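Local coordinates for protein 4,5-DOPA dioxygenase extradiol (PDB 2PW6) that opens the aromatic ring of L-DOPA between carbons 4 and 5 in vitro as a metal-dependent extradiol dioxygenase, though its physiological substrate is unknown, at residues 142-145 and 146-149. Residues are numbered along the deposited sequence; the frame is centred on the assembly and turned at random.
Sequences SIDS and SKPA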
ATOM      1  N   SER A 142       2.300   4.302  16.049  1.00 34.14           N
ATOM      2  CA  SER A 142       1.563   3.134  15.585  1.00 33.57           C
ATOM      3  C   SER A 142       0.436   2.804  16.570  1.00 34.29           C
ATOM      4  O   SER A 142       0.413   3.296  17.722  1.00 34.61           O
ATOM      5  CB  SER A 142       2.493   1.942  15.372  1.00 32.95           C
ATOM      6  OG  SER A 142       2.808   1.326  16.601  1.00 33.60           O
ATOM      7  N   ILE A 143      -0.524   1.999  16.109  1.00 34.33           N
ATOM      8  CA  ILE A 143      -1.728   1.700  16.899  1.00 34.01           C
ATOM      9  C   ILE A 143      -1.540   0.299  17.459  1.00 33.49           C
ATOM     10  O   ILE A 143      -1.302  -0.620  16.720  1.00 33.13           O
ATOM     11  CB  ILE A 143      -3.034   1.805  15.999  1.00 34.62           C
ATOM     12  CG1 ILE A 143      -3.314   3.264  15.607  1.00 34.57           C
ATOM     13  CG2 ILE A 143      -4.275   1.205  16.695  1.00 32.35           C
ATOM     14  CD1 ILE A 143      -4.009   3.414  14.250  1.00 35.75           C
ATOM     15  N   ASP A 144      -1.639   0.137  18.761  1.00 34.76           N
ATOM     16  CA  ASP A 144      -1.496  -1.197  19.371  1.00 37.61           C
ATOM     17  C   ASP A 144      -2.736  -2.102  19.103  1.00 38.12           C
ATOM     18  O   ASP A 144      -3.782  -1.898  19.732  1.00 37.52           O
ATOM     19  CB  ASP A 144      -1.302  -1.054  20.894  1.00 36.59           C
ATOM     20  CG  ASP A 144      -0.854  -2.366  21.577  1.00 38.38           C
ATOM     21  OD1 ASP A 144      -0.906  -3.473  20.991  1.00 36.13           O
ATOM     22  OD2 ASP A 144      -0.397  -2.276  22.740  1.00 42.64           O
ATOM     23  N   SER A 145      -2.582  -3.056  18.178  1.00 39.26           N
ATOM     24  CA  SER A 145      -3.530  -4.180  17.888  1.00 40.83           C
ATOM     25  C   SER A 145      -4.213  -4.813  19.099  1.00 42.40           C
ATOM     26  O   SER A 145      -5.415  -5.099  19.068  1.00 42.97           O
ATOM     27  CB  SER A 145      -2.746  -5.355  17.306  1.00 40.95           C
ATOM     28  OG  SER A 145      -2.654  -5.311  15.934  1.00 43.33           O
ATOM     29  N   SER A 146      -3.405  -5.098  20.127  1.00 42.49           N
ATOM     30  CA  SER A 146      -3.793  -5.960  21.236  1.00 42.56           C
ATOM     31  C   SER A 146      -4.637  -5.241  22.268  1.00 42.69           C
ATOM     32  O   SER A 146      -5.048  -5.839  23.264  1.00 44.08           O
ATOM     33  CB  SER A 146      -2.525  -6.536  21.908  1.00 43.25           C
ATOM     34  OG  SER A 146      -1.745  -5.485  22.482  1.00 43.05           O
ATOM     35  N   LYS A 147      -4.918  -3.965  22.040  1.00 42.00           N
ATOM     36  CA  LYS A 147      -5.584  -3.148  23.028  1.00 41.13           C
ATOM     37  C   LYS A 147      -7.004  -2.796  22.594  1.00 41.90           C
ATOM     38  O   LYS A 147      -7.240  -2.622  21.403  1.00 41.39           O
ATOM     39  CB  LYS A 147      -4.777  -1.862  23.282  1.00 40.95           C
ATOM     40  CG  LYS A 147      -3.419  -2.089  23.948  1.00 40.81           C
ATOM     41  CD  LYS A 147      -3.566  -2.917  25.253  1.00 41.58           C
ATOM     42  CE  LYS A 147      -2.357  -2.767  26.154  1.00 42.50           C
ATOM     43  NZ  LYS A 147      -1.145  -3.337  25.525  1.00 42.12           N
ATOM     44  N   PRO A 148      -7.947  -2.689  23.567  1.00 42.33           N
ATOM     45  CA  PRO A 148      -9.321  -2.342  23.243  1.00 42.85           C
ATOM     46  C   PRO A 148      -9.513  -0.865  22.975  1.00 43.26           C
ATOM     47  O   PRO A 148      -8.666  -0.041  23.341  1.00 44.21           O
ATOM     48  CB  PRO A 148     -10.090  -2.744  24.524  1.00 43.83           C
ATOM     49  CG  PRO A 148      -9.056  -2.525  25.659  1.00 42.17           C
ATOM     50  CD  PRO A 148      -7.765  -2.961  25.022  1.00 42.03           C
ATOM     51  N   ALA A 149     -10.668  -0.541  22.396  1.00 42.84           N
ATOM     52  CA  ALA A 149     -11.033   0.808  21.968  1.00 42.29           C
ATOM     53  C   ALA A 149     -10.872   1.912  23.024  1.00 42.39           C
ATOM     54  O   ALA A 149     -10.534   3.062  22.671  1.00 42.19           O
ATOM     55  CB  ALA A 149     -12.481   0.817  21.422  1.00 41.58           C
TER
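Asp-144 OD1 is gripped by two donors of Ser-146: the hydroxyl OG donates a hydrogen bond to it at 2.6 Å, and the backbone N comes to 3.1 Å from that same oxygen. The second bond closes an Asx turn, superposed on a type I beta turn from Asp-144 to Lys-147, and illustrates how an aspartate at a strand end can shape the bend that follows. Here strand 138-144 of the mixed central sheet turns toward helix 149-159, with Pro-148 as N-cap. Both donors lie over one face of the carboxylate, the hydroxyl 38° out of its plane. With chi1 at 64°, Ser-146 OG sits between its own N and carbonyl carbon and folds back to the oxygen its amide already holds. Outside the turn, Gly-62 N also donates to OD1, linking the bend to the loop after strand 50-60.

The other carboxylate oxygen serves a different partner. Lys-147, its chain bent at chi2 and chi4, curls back across the aspartate, and its NZ makes a salt bridge of 3.1 Å with Asp-144 OD2. Substituting an alanine for Asp-144 would probably leave the ammonium group without this mate and set the Ser-146 hydroxyl free to turn. Nearer the backbone, the lysine's aliphatic part packs against the carboxylate, Lys-147 CG lying 3.5 Å from Asp-144 CG.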